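Long-range contacts in C-1-tetrahydrofolate synthase, cytoplasmic, putative (PDB 4CJX), which probably interconverts one-carbon-loaded tetrahydrofolates as an NADP-dependent methylenetetrahydrofolate dehydrogenase and methenyltetrahydrofolate cyclohydrolase, working as a homodimer: residues Ile62-Arg67 with Val91-Asn96; Ser235-Pro240 with Val274-Phe279; Val26-Arg31 with Ala286-Pro291; Lys185-Leu190 with Ala209-Val214; Thr218-Ile223 with Leu242-Trp247. All blocks are in the same frame, centred on the assembly; numbering follows the deposited sequence.

Overall arrangement
Interaction 1 stands apart in the catalytic domain, on strands 58-64 and 87-93, its centre about 27 Å from that of interaction 2 and 33 to 36 Å from the others. The other four gather round the NAD(P)-binding domain, interaction 3 bringing in the chain's start. Interactions 3 and 4 share one parallel sheet, each with a strand outermost within the chain, their centres about 19 Å apart. Interaction 2 touches both, and interaction 5 packs against interactions 2 and 4. Interaction 3 encloses interaction 1, then 4, then 5 and 2, whose segments alternate. The chain starts on this sheet, enters the catalytic domain with helix 30-51 and later returns, so more than one crossing ties the domains.

Interaction 1: residues Ile62-Arg67 with Val91-Asn96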
# COMPACT_ATOMS: atom_id res chain seq x y z
N ILE B 62 -21.76 -4.21 -12.99
CA ILE B 62 -22.58 -5.15 -12.26
C ILE B 62 -23.02 -4.50 -10.96
O ILE B 62 -22.20 -4.05 -10.18
CB ILE B 62 -21.78 -6.42 -11.92
CG1 ILE B 62 -21.30 -7.13 -13.20
CG2 ILE B 62 -22.62 -7.36 -11.06
CD1 ILE B 62 -20.34 -8.28 -12.94
N ILE B 63 -24.32 -4.45 -10.74
CA ILE B 63 -24.87 -4.00 -9.48
C ILE B 63 -25.67 -5.13 -8.85
O ILE B 63 -26.46 -5.80 -9.51
CB ILE B 63 -25.70 -2.71 -9.66
CG1 ILE B 63 -26.25 -2.22 -8.31
CG2 ILE B 63 -26.86 -2.92 -10.63
CD1 ILE B 63 -26.89 -0.85 -8.38
N CYS B 64 -25.41 -5.37 -7.56
CA CYS B 64 -26.17 -6.33 -6.78
C CYS B 64 -27.05 -5.55 -5.80
O CYS B 64 -26.57 -4.65 -5.11
CB CYS B 64 -25.23 -7.25 -5.99
SG CYS B 64 -24.11 -8.28 -6.97
N GLY B 65 -28.34 -5.89 -5.76
CA GLY B 65 -29.28 -5.28 -4.84
C GLY B 65 -29.77 -3.94 -5.35
O GLY B 65 -29.58 -3.59 -6.51
N LYS B 66 -30.38 -3.17 -4.46
CA LYS B 66 -31.06 -1.94 -4.85
C LYS B 66 -30.78 -0.74 -3.93
O LYS B 66 -31.66 0.10 -3.75
CB LYS B 66 -32.59 -2.17 -4.89
CG LYS B 66 -33.07 -3.36 -5.71
CD LYS B 66 -32.68 -3.27 -7.19
CE LYS B 66 -32.92 -4.58 -7.92
NZ LYS B 66 -34.39 -4.77 -8.12
N ARG B 67 -29.57 -0.65 -3.37
CA ARG B 67 -29.16 0.58 -2.70
C ARG B 67 -29.35 1.72 -3.68
O ARG B 67 -28.80 1.67 -4.78
CB ARG B 67 -27.68 0.57 -2.35
CG ARG B 67 -27.27 -0.16 -1.09
CD ARG B 67 -25.75 -0.06 -0.95
NE ARG B 67 -25.37 1.29 -0.54
CZ ARG B 67 -25.23 1.68 0.72
NH1 ARG B 67 -25.43 0.83 1.72
NH2 ARG B 67 -24.92 2.95 1.00
N VAL B 91 -25.33 -5.25 -15.97
CA VAL B 91 -25.87 -6.43 -15.30
C VAL B 91 -26.50 -5.98 -14.00
O VAL B 91 -25.93 -5.13 -13.31
CB VAL B 91 -24.78 -7.49 -15.01
CG1 VAL B 91 -25.37 -8.69 -14.28
CG2 VAL B 91 -24.07 -7.92 -16.29
N GLU B 92 -27.66 -6.55 -13.67
CA GLU B 92 -28.34 -6.33 -12.39
C GLU B 92 -28.66 -7.66 -11.75
O GLU B 92 -29.38 -8.49 -12.34
CB GLU B 92 -29.65 -5.58 -12.57
CG GLU B 92 -29.50 -4.12 -12.95
CD GLU B 92 -29.31 -3.92 -14.44
OE1 GLU B 92 -30.15 -4.41 -15.22
OE2 GLU B 92 -28.33 -3.26 -14.84
N LEU B 93 -28.16 -7.87 -10.54
CA LEU B 93 -28.41 -9.09 -9.79
C LEU B 93 -29.16 -8.73 -8.51
O LEU B 93 -29.10 -7.58 -8.05
CB LEU B 93 -27.07 -9.77 -9.48
CG LEU B 93 -26.23 -10.19 -10.71
CD1 LEU B 93 -24.76 -10.39 -10.34
CD2 LEU B 93 -26.80 -11.44 -11.37
N PRO B 94 -29.87 -9.70 -7.92
CA PRO B 94 -30.63 -9.44 -6.71
C PRO B 94 -29.75 -9.40 -5.48
O PRO B 94 -28.60 -9.87 -5.52
CB PRO B 94 -31.58 -10.63 -6.64
CG PRO B 94 -30.84 -11.74 -7.28
CD PRO B 94 -29.98 -11.11 -8.34
N ALA B 95 -30.30 -8.88 -4.39
CA ALA B 95 -29.56 -8.83 -3.13
C ALA B 95 -29.11 -10.23 -2.77
O ALA B 95 -28.00 -10.43 -2.27
CB ALA B 95 -30.41 -8.23 -2.01
N ASN B 96 -30.00 -11.17 -3.09
CA ASN B 96 -29.84 -12.62 -2.92
C ASN B 96 -28.66 -13.31 -3.55
O ASN B 96 -28.36 -14.45 -3.18
CB ASN B 96 -31.01 -13.34 -3.60
CG ASN B 96 -32.32 -13.00 -2.99
OD1 ASN B 96 -32.77 -11.85 -3.05
ND2 ASN B 96 -32.96 -13.97 -2.38
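Ile62 and Leu93 meet on one side of two neighbouring parallel strands, 58-64 and 87-93, which with helix 68-83 form a beta-alpha-beta unit of the catalytic domain. Leu93 is the side chain to follow. Its CB lies 4.2 Å from Cys64 SG. CG stands anti to the carbonyl carbon (chi1 -61°), and from there CD1 reaches back over the neighbouring strand, settling 3.8 Å from Ile62 CG2 and 4.0 Å from Cys64 SG. One methyl thus touches two residues of the adjacent strand. Further back, Ile62 CG1 runs alongside Val91, 3.9 Å from its CB. The other side of the strands carries Ile63, whose CG2 packs on the aliphatic CG of Glu92 at 3.7 Å; the carboxylate goes on to a salt bridge with Arg78. Between the sides run three backbone hydrogen bonds: Ile63 N to Val91 O at 3.1 Å, Leu93 N to Ile63 O at 2.9 Å, and Gly65 N to Leu93 O, also 2.9 Å, where the first strand ends. Main-chain bonds thus fix the register, while Ile62, Val91 and Leu93 make an apolar layer beneath helix 99-110, which Cys64 extends toward Val97 and Leu124.

Interaction 2: residues Ser235-Pro240 with Val274-Phe279; sequences SAAGQP and VGDVCF
Ser235 opens the contact by turning its hydroxyl onto the carboxylate of Asp276: OG, anti to the backbone N (chi1 -156°), donates to the anti lone pair of OD2 at 2.9 Å. Ala236 directs its side chain away from the second segment, but its backbone turns the chain so that the next amides face the same acid. Ala237 N gives a 2.8 Å bond to the syn lone pair of Asp276 OD2, and Gly238 N adds a longer one to that oxygen at 3.2 Å, bent to 140° at the hydrogen. Gly238 has a positive phi, and the turn continues into Gln239, whose N reaches Asp276 OD1 at 3.0 Å from above the carboxylate plane. Pro240 ends the run with carbon contacts: its CB packs 3.7 Å from Val274 CG1, and its CA-H points at Gly275 O. The main chain round Asp276 is itself held by Asp256, which takes the amides of Asp276 and Val277. Nearby lie two NADP-binding residues, Ser216 touching Ala237 and Ala196 close to Ala236, so this turn borders the cofactor site at the carboxyl end of strand 232-235. Donors reaching both oxygens, three of them on OD2, fix the rotation of the carboxylate, and so many N-H and O-H groups would be expected to stabilise its charged form.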
# COMPACT_ATOMS: atom_id res chain seq x y z
N SER B 235 -10.16 14.09 2.36
CA SER B 235 -11.07 13.43 3.26
C SER B 235 -11.93 12.39 2.55
O SER B 235 -12.77 12.74 1.73
CB SER B 235 -11.97 14.44 3.97
OG SER B 235 -12.41 13.86 5.17
N ALA B 236 -11.77 11.14 2.92
CA ALA B 236 -12.48 10.02 2.30
C ALA B 236 -12.92 9.03 3.37
O ALA B 236 -12.75 7.81 3.25
CB ALA B 236 -11.58 9.35 1.28
N ALA B 237 -13.49 9.56 4.44
CA ALA B 237 -13.87 8.76 5.60
C ALA B 237 -15.35 8.45 5.63
O ALA B 237 -15.75 7.56 6.34
CB ALA B 237 -13.45 9.48 6.88
N GLY B 238 -16.18 9.21 4.91
CA GLY B 238 -17.63 8.94 4.85
C GLY B 238 -18.29 9.25 6.17
O GLY B 238 -18.99 8.43 6.76
N GLN B 239 -18.03 10.46 6.66
CA GLN B 239 -18.52 10.91 7.94
C GLN B 239 -18.83 12.38 7.78
O GLN B 239 -17.92 13.19 7.76
CB GLN B 239 -17.45 10.75 9.02
CG GLN B 239 -17.90 11.16 10.40
CD GLN B 239 -18.87 10.17 10.97
OE1 GLN B 239 -18.54 9.00 11.13
NE2 GLN B 239 -20.07 10.62 11.23
N PRO B 240 -20.12 12.74 7.68
CA PRO B 240 -20.43 14.15 7.43
C PRO B 240 -20.02 15.07 8.57
O PRO B 240 -20.23 14.76 9.74
CB PRO B 240 -21.95 14.14 7.28
CG PRO B 240 -22.33 12.72 7.02
CD PRO B 240 -21.34 11.92 7.80
N VAL B 274 -23.84 14.31 1.61
CA VAL B 274 -23.10 15.28 2.41
C VAL B 274 -21.64 14.82 2.49
O VAL B 274 -21.36 13.63 2.77
CB VAL B 274 -23.71 15.44 3.82
CG1 VAL B 274 -22.97 16.50 4.61
CG2 VAL B 274 -25.17 15.84 3.76
N GLY B 275 -20.74 15.77 2.25
CA GLY B 275 -19.32 15.53 2.27
C GLY B 275 -18.81 15.43 3.68
O GLY B 275 -19.55 15.70 4.65
N ASP B 276 -17.53 15.07 3.80
CA ASP B 276 -16.83 15.02 5.09
C ASP B 276 -16.51 16.39 5.68
O ASP B 276 -16.30 16.51 6.89
CB ASP B 276 -15.51 14.25 4.94
CG ASP B 276 -15.71 12.76 4.74
OD1 ASP B 276 -16.85 12.25 4.61
OD2 ASP B 276 -14.70 12.08 4.74
N VAL B 277 -16.43 17.41 4.83
CA VAL B 277 -15.93 18.72 5.24
C VAL B 277 -17.06 19.71 5.55
O VAL B 277 -18.05 19.78 4.81
CB VAL B 277 -15.04 19.32 4.13
CG1 VAL B 277 -14.55 20.71 4.50
CG2 VAL B 277 -13.83 18.40 3.84
N CYS B 278 -16.91 20.45 6.64
CA CYS B 278 -17.75 21.65 6.91
C CYS B 278 -17.39 22.76 5.93
O CYS B 278 -16.60 23.66 6.23
CB CYS B 278 -17.61 22.10 8.36
SG CYS B 278 -18.02 20.78 9.52
N PHE B 279 -17.99 22.69 4.76
CA PHE B 279 -17.59 23.50 3.60
C PHE B 279 -17.79 24.98 3.83
O PHE B 279 -16.97 25.79 3.42
CB PHE B 279 -18.42 23.01 2.41
CG PHE B 279 -18.24 23.77 1.14
CD1 PHE B 279 -19.02 24.90 0.87
CD2 PHE B 279 -17.42 23.28 0.13
CE1 PHE B 279 -18.91 25.57 -0.34
CE2 PHE B 279 -17.31 23.93 -1.09
CZ PHE B 279 -18.06 25.08 -1.32

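Interaction 3: residues Val26-Arg31 with Ala286-Pro291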
# COMPACT_ATOMS: atom_id res chain seq x y z
N VAL B 26 -11.06 28.98 -3.88
CA VAL B 26 -11.55 28.64 -5.19
C VAL B 26 -12.33 27.32 -5.05
O VAL B 26 -11.79 26.32 -4.54
CB VAL B 26 -10.38 28.46 -6.17
CG1 VAL B 26 -10.83 27.76 -7.45
CG2 VAL B 26 -9.73 29.80 -6.45
N VAL B 27 -13.58 27.31 -5.51
CA VAL B 27 -14.37 26.10 -5.51
C VAL B 27 -14.13 25.40 -6.85
O VAL B 27 -14.52 25.89 -7.90
CB VAL B 27 -15.88 26.36 -5.33
CG1 VAL B 27 -16.65 25.04 -5.36
CG2 VAL B 27 -16.17 27.12 -4.05
N ILE B 28 -13.46 24.27 -6.82
CA ILE B 28 -13.20 23.55 -8.05
C ILE B 28 -14.46 22.82 -8.52
O ILE B 28 -15.06 22.04 -7.78
CB ILE B 28 -12.08 22.53 -7.89
CG1 ILE B 28 -10.75 23.25 -7.61
CG2 ILE B 28 -11.96 21.69 -9.16
CD1 ILE B 28 -9.69 22.37 -6.98
N ASP B 29 -14.83 23.07 -9.77
CA ASP B 29 -16.05 22.56 -10.35
C ASP B 29 -15.77 21.22 -11.00
O ASP B 29 -15.31 21.17 -12.14
CB ASP B 29 -16.59 23.56 -11.37
CG ASP B 29 -17.90 23.14 -11.99
OD1 ASP B 29 -18.36 21.98 -11.82
OD2 ASP B 29 -18.48 23.98 -12.69
N GLY B 30 -16.04 20.15 -10.27
CA GLY B 30 -15.86 18.79 -10.79
C GLY B 30 -16.67 18.45 -12.05
O GLY B 30 -16.19 17.72 -12.90
N ARG B 31 -17.89 18.98 -12.14
CA ARG B 31 -18.74 18.75 -13.32
C ARG B 31 -18.09 19.31 -14.58
O ARG B 31 -18.06 18.63 -15.61
CB ARG B 31 -20.14 19.35 -13.13
CG ARG B 31 -20.81 18.98 -11.80
CD ARG B 31 -22.33 19.01 -11.89
NE ARG B 31 -22.99 19.41 -10.63
CZ ARG B 31 -23.42 18.59 -9.66
NH1 ARG B 31 -23.26 17.26 -9.75
NH2 ARG B 31 -24.00 19.11 -8.58
N ALA B 286 -9.41 27.88 3.23
CA ALA B 286 -8.70 27.16 2.19
C ALA B 286 -8.39 28.04 0.98
O ALA B 286 -9.10 29.00 0.69
CB ALA B 286 -9.54 25.98 1.73
N ALA B 287 -7.33 27.69 0.26
CA ALA B 287 -7.11 28.29 -1.04
C ALA B 287 -7.98 27.62 -2.09
O ALA B 287 -8.45 28.28 -3.01
CB ALA B 287 -5.63 28.24 -1.43
N TYR B 288 -8.15 26.31 -1.96
CA TYR B 288 -8.95 25.51 -2.88
C TYR B 288 -9.79 24.50 -2.09
O TYR B 288 -9.35 23.95 -1.09
CB TYR B 288 -8.07 24.72 -3.86
CG TYR B 288 -7.20 25.54 -4.75
CD1 TYR B 288 -7.70 26.09 -5.92
CD2 TYR B 288 -5.88 25.77 -4.42
CE1 TYR B 288 -6.89 26.85 -6.75
CE2 TYR B 288 -5.07 26.54 -5.24
CZ TYR B 288 -5.57 27.07 -6.41
OH TYR B 288 -4.77 27.84 -7.21
N ILE B 289 -10.99 24.25 -2.58
CA ILE B 289 -11.88 23.30 -1.97
C ILE B 289 -12.80 22.70 -3.04
O ILE B 289 -13.06 23.34 -4.05
CB ILE B 289 -12.68 23.97 -0.86
CG1 ILE B 289 -13.45 22.94 -0.04
CG2 ILE B 289 -13.64 25.00 -1.44
CD1 ILE B 289 -13.99 23.49 1.28
N THR B 290 -13.25 21.46 -2.84
CA THR B 290 -14.23 20.87 -3.73
C THR B 290 -15.56 20.64 -3.00
O THR B 290 -15.56 20.19 -1.83
CB THR B 290 -13.79 19.53 -4.31
OG1 THR B 290 -13.65 18.57 -3.25
CG2 THR B 290 -12.49 19.66 -5.08
N PRO B 291 -16.69 20.88 -3.69
CA PRO B 291 -17.99 20.74 -3.12
C PRO B 291 -18.51 19.31 -3.26
O PRO B 291 -18.01 18.54 -4.08
CB PRO B 291 -18.84 21.68 -3.99
CG PRO B 291 -18.25 21.50 -5.35
CD PRO B 291 -16.78 21.21 -5.13
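Val26 and Val27 pair with Tyr288 and Ile289 as two short parallel strands, bringing the start of the chain onto the edge of the sheet of the NAD(P)-binding domain. Three backbone hydrogen bonds make the pairing: Val26 N to Ala287 O at 2.8 Å, Ile289 N to Val26 O at 3.0 Å, and Ile28 N to Ile289 O at 2.9 Å. In the first, the donor stands above the carbonyl plane, whereas the other two come in nearly along the C=O axis. CA-H groups of Tyr288 and Val27 point at Val26 O and Ile289 O as well, and Pro291 CD makes a close carbon-to-oxygen approach to Ile28 O at 3.3 Å.

Apolar contacts fill both sides of the pair. Val26 and Tyr288 lie side by side: CG of Tyr288 is anti to the carbonyl carbon (chi1 -61°), which swings the ring alongside the valine and puts its CD1 3.6 Å from Val26 CB. On this side, too, Ile28 CB meets Thr290 CG2 at 4.0 Å. The opposite side carries Val27 and Ile289; Val27 CG1 touches Pro291 CD at 3.8 Å.

Among polar side chains, Thr290 OG1 bonds to the backbone N of Asp256, and Asp29 caps helix 30-51 through the amide of Ala32. That helix carries Arg31, part of the inhibitor pocket. Strand 288-289 passes the sheet on to strand 253-256. Helix 166-178 covers Ile28, Tyr288 and Thr290, and Phe279 of helix 279-282 packs on Val27, Ile289 and Pro291.

Interaction 4: residues Lys185-Leu190 with Ala209-Val214; sequences KRVVVL and ATVTVV
Val187 and Thr212, with their neighbours, join two parallel strands, 186-190 and 210-214, which helix 197-206 links as a beta-alpha-beta unit of the Rossmann-like NADP-binding domain. Five N-H to O=C bonds alternate between the strands, from Thr210 N to Lys185 O at one end to Val214 N to Val189 O at the other; Thr212 N to Val187 O is 2.8 Å. The strands' directions differ by 24°.

Side chains then fill the two sides. On one, Leu190 and Val214 run alongside each other, with Leu190 CD2 3.8 Å from Val214 CG1, and Arg186 lies flank to flank with Thr210, its CD 3.9 Å from Thr210 CB. On the other, Val189 CG2 crosses to Val211 CG1 at 4.2 Å, and Val187 CG2, placed beside the backbone N and anti to the carbonyl carbon, presses tightly on Ala209 CB at 3.4 Å.

Further out, helix 197-206 covers Val187, Val189 and Val211 through Leu204, while helix 220-228 covers Val188, Thr212 and Val214 through Ile226. Strand 210-214 is the outermost of its own chain, but Thr212 and Val213 pair antiparallel with a strand of the second subunit, so the sheet continues across the dimer. There Thr210 OG1 bonds to Thr218 OG1 of the second subunit, and Thr212 OG1 to Thr212 OG1 of the second subunit.

One water ties the strands together beside this interface: in the guanidinium plane it accepts from Arg186 NE at 3.0 Å, donates to Thr210 O at 2.8 Å, and bonds to Thr212 OG1.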
# COMPACT_ATOMS: atom_id res chain seq x y z
N LYS B 185 5.22 18.98 0.88
CA LYS B 185 4.05 19.47 1.60
C LYS B 185 3.53 18.43 2.56
O LYS B 185 3.76 17.21 2.38
CB LYS B 185 2.93 19.84 0.63
CG LYS B 185 3.32 20.90 -0.36
CD LYS B 185 3.84 22.16 0.34
CE LYS B 185 3.93 23.31 -0.64
NZ LYS B 185 4.21 24.58 0.06
N ARG B 186 2.84 18.89 3.58
CA ARG B 186 2.21 17.99 4.53
C ARG B 186 0.79 17.66 4.07
O ARG B 186 -0.03 18.57 3.82
CB ARG B 186 2.20 18.61 5.92
CG ARG B 186 3.59 18.91 6.50
CD ARG B 186 4.24 17.65 7.06
NE ARG B 186 3.58 17.20 8.29
CZ ARG B 186 3.75 17.79 9.47
NH1 ARG B 186 4.57 18.83 9.59
NH2 ARG B 186 3.11 17.34 10.53
N VAL B 187 0.51 16.37 3.96
CA VAL B 187 -0.76 15.87 3.46
C VAL B 187 -1.42 15.02 4.53
O VAL B 187 -0.75 14.21 5.15
CB VAL B 187 -0.59 14.97 2.21
CG1 VAL B 187 -1.91 14.30 1.86
CG2 VAL B 187 -0.12 15.78 1.03
N VAL B 188 -2.73 15.22 4.75
CA VAL B 188 -3.52 14.27 5.53
C VAL B 188 -4.60 13.64 4.67
O VAL B 188 -5.32 14.34 3.93
CB VAL B 188 -4.18 14.85 6.81
CG1 VAL B 188 -5.11 16.00 6.52
CG2 VAL B 188 -4.98 13.77 7.52
N VAL B 189 -4.67 12.33 4.75
CA VAL B 189 -5.70 11.54 4.13
C VAL B 189 -6.52 10.97 5.29
O VAL B 189 -5.96 10.30 6.17
CB VAL B 189 -5.10 10.37 3.32
CG1 VAL B 189 -6.18 9.53 2.68
CG2 VAL B 189 -4.21 10.91 2.22
N LEU B 190 -7.82 11.25 5.32
CA LEU B 190 -8.73 10.66 6.29
C LEU B 190 -9.47 9.50 5.61
O LEU B 190 -10.12 9.67 4.55
CB LEU B 190 -9.72 11.71 6.80
CG LEU B 190 -9.11 12.97 7.45
CD1 LEU B 190 -8.89 14.05 6.41
CD2 LEU B 190 -9.93 13.50 8.64
N ALA B 209 5.01 14.14 -1.08
CA ALA B 209 4.36 14.70 0.09
C ALA B 209 4.75 13.85 1.30
O ALA B 209 5.12 12.68 1.15
CB ALA B 209 2.86 14.69 -0.08
N THR B 210 4.67 14.47 2.48
CA THR B 210 4.72 13.78 3.78
C THR B 210 3.30 13.49 4.24
O THR B 210 2.58 14.39 4.71
CB THR B 210 5.44 14.65 4.81
OG1 THR B 210 6.75 14.92 4.33
CG2 THR B 210 5.56 13.96 6.20
N VAL B 211 2.90 12.23 4.11
CA VAL B 211 1.50 11.84 4.26
C VAL B 211 1.21 11.30 5.66
O VAL B 211 1.92 10.44 6.19
CB VAL B 211 1.14 10.74 3.21
CG1 VAL B 211 -0.28 10.25 3.40
CG2 VAL B 211 1.36 11.27 1.80
N THR B 212 0.15 11.79 6.25
CA THR B 212 -0.34 11.22 7.47
C THR B 212 -1.72 10.65 7.16
O THR B 212 -2.51 11.32 6.52
CB THR B 212 -0.52 12.30 8.55
OG1 THR B 212 0.73 12.92 8.80
CG2 THR B 212 -1.03 11.69 9.79
N VAL B 213 -1.98 9.45 7.63
CA VAL B 213 -3.27 8.80 7.49
C VAL B 213 -3.96 8.72 8.84
O VAL B 213 -3.36 8.32 9.85
CB VAL B 213 -3.12 7.37 6.97
CG1 VAL B 213 -4.48 6.67 6.97
CG2 VAL B 213 -2.52 7.38 5.58
N VAL B 214 -5.24 9.05 8.81
CA VAL B 214 -6.09 9.14 9.98
C VAL B 214 -7.43 8.45 9.62
O VAL B 214 -7.69 8.16 8.44
CB VAL B 214 -6.20 10.65 10.29
CG1 VAL B 214 -7.60 11.12 10.53
CG2 VAL B 214 -5.23 11.07 11.39
O HOH W 1 1.86 14.86 7.40

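Interaction 5: residues Thr218-Ile223 with Leu242-Trp247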
# COMPACT_ATOMS: atom_id res chain seq x y z
N THR B 218 -10.59 8.11 14.66
CA THR B 218 -9.34 8.51 15.29
C THR B 218 -9.64 9.61 16.34
O THR B 218 -10.48 10.45 16.10
CB THR B 218 -8.38 9.06 14.22
OG1 THR B 218 -8.04 8.01 13.31
CG2 THR B 218 -7.11 9.67 14.83
N PRO B 219 -8.96 9.60 17.51
CA PRO B 219 -9.26 10.67 18.47
C PRO B 219 -9.24 12.08 17.83
O PRO B 219 -8.35 12.45 17.08
CB PRO B 219 -8.18 10.51 19.52
CG PRO B 219 -7.91 9.05 19.50
CD PRO B 219 -7.91 8.71 18.03
N LEU B 220 -10.30 12.81 18.12
CA LEU B 220 -10.55 14.09 17.49
C LEU B 220 -9.47 15.11 17.72
O LEU B 220 -9.20 15.92 16.85
CB LEU B 220 -11.85 14.68 18.03
CG LEU B 220 -12.46 15.63 17.01
CD1 LEU B 220 -13.21 14.80 15.97
CD2 LEU B 220 -13.34 16.63 17.73
N CYS B 221 -8.86 15.09 18.90
CA CYS B 221 -7.78 16.02 19.21
C CYS B 221 -6.59 15.80 18.26
O CYS B 221 -5.95 16.78 17.85
CB CYS B 221 -7.37 15.91 20.67
SG CYS B 221 -6.72 14.31 21.20
N ASP B 222 -6.33 14.54 17.90
CA ASP B 222 -5.28 14.20 16.95
C ASP B 222 -5.65 14.64 15.53
O ASP B 222 -4.83 15.19 14.81
CB ASP B 222 -5.01 12.69 16.96
CG ASP B 222 -4.40 12.20 18.26
OD1 ASP B 222 -3.85 13.02 19.01
OD2 ASP B 222 -4.44 10.97 18.52
N ILE B 223 -6.89 14.39 15.12
CA ILE B 223 -7.30 14.73 13.78
C ILE B 223 -7.14 16.26 13.63
O ILE B 223 -6.58 16.76 12.64
CB ILE B 223 -8.77 14.31 13.51
CG1 ILE B 223 -8.93 12.79 13.54
CG2 ILE B 223 -9.26 14.87 12.18
CD1 ILE B 223 -10.35 12.32 13.28
N LEU B 242 -17.07 15.74 9.56
CA LEU B 242 -15.92 15.27 10.30
C LEU B 242 -14.83 16.34 10.35
O LEU B 242 -14.28 16.59 11.41
CB LEU B 242 -15.34 14.00 9.67
CG LEU B 242 -14.01 13.51 10.24
CD1 LEU B 242 -14.23 13.09 11.68
CD2 LEU B 242 -13.47 12.33 9.44
N VAL B 243 -14.51 16.92 9.20
CA VAL B 243 -13.47 17.93 9.11
C VAL B 243 -14.06 19.32 9.36
O VAL B 243 -14.66 19.92 8.45
CB VAL B 243 -12.72 17.90 7.76
CG1 VAL B 243 -11.62 18.96 7.71
CG2 VAL B 243 -12.14 16.50 7.54
N ARG B 244 -13.87 19.80 10.58
CA ARG B 244 -14.25 21.16 10.97
C ARG B 244 -13.51 22.21 10.17
O ARG B 244 -12.32 22.12 9.96
CB ARG B 244 -13.96 21.38 12.44
CG ARG B 244 -15.06 20.94 13.39
CD ARG B 244 -15.25 19.44 13.37
NE ARG B 244 -15.79 18.91 14.62
CZ ARG B 244 -15.95 17.60 14.86
NH1 ARG B 244 -15.61 16.66 13.94
NH2 ARG B 244 -16.46 17.21 16.03
N GLY B 245 -14.24 23.23 9.72
CA GLY B 245 -13.64 24.30 8.97
C GLY B 245 -12.50 25.04 9.64
O GLY B 245 -11.55 25.47 8.96
N GLU B 246 -12.60 25.18 10.96
CA GLU B 246 -11.66 25.99 11.71
C GLU B 246 -10.33 25.26 11.89
O GLU B 246 -9.36 25.85 12.28
CB GLU B 246 -12.22 26.40 13.09
CG GLU B 246 -12.77 25.24 13.92
CD GLU B 246 -14.28 24.94 13.70
OE1 GLU B 246 -14.86 25.22 12.60
OE2 GLU B 246 -14.88 24.38 14.67
N TRP B 247 -10.30 23.96 11.63
CA TRP B 247 -9.02 23.25 11.63
C TRP B 247 -8.21 23.51 10.37
O TRP B 247 -7.01 23.27 10.33
CB TRP B 247 -9.24 21.75 11.73
CG TRP B 247 -10.02 21.30 12.90
CD1 TRP B 247 -10.26 21.99 14.08
CD2 TRP B 247 -10.60 20.02 13.06
NE1 TRP B 247 -11.00 21.21 14.93
CE2 TRP B 247 -11.23 20.00 14.32
CE3 TRP B 247 -10.67 18.88 12.24
CZ2 TRP B 247 -11.90 18.89 14.78
CZ3 TRP B 247 -11.33 17.79 12.70
CH2 TRP B 247 -11.93 17.79 13.96
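Trp247 and the guanidinium of Arg244 are the flat groups that meet Leu220 and Ile223, where the start of helix 220-228 packs against the loop after strand 232-235 and its 3-10 turn 245-247 in the Rossmann-like NADP-binding domain. One face of the indole carries Arg244 CB, centred 3.6 Å above the ring plane. The six-membered part of the ring receives the helix: Ile223 CG2 comes within 3.6 Å of CZ3, and Leu220 CG within 3.8 Å of CH2, both obliquely. Over one face of the guanidinium sits Leu220 CD2, 3.6 Å from NH2, with the leucine crossing the arginine at about a right angle. Leu220 can serve both groups because CG lies anti to its backbone N (chi1 -154°), extending the branches toward the loop. Deeper in, Ile223 CD1 meets Leu242 CD1 at 4.3 Å, and both residues continue onto Leu190 of strand 186-190. Further along the helix, Ala224, Val227 and Arg228 also pack on Trp247. Leu242 touches Ser216, an NADP-binding residue, so the packing runs up to the cofactor site. Within the loop, Arg244 bends at chi2 (66°) to return its end to the main chain, and NH1 donates in the guanidinium plane to Leu242 O at 2.9 Å.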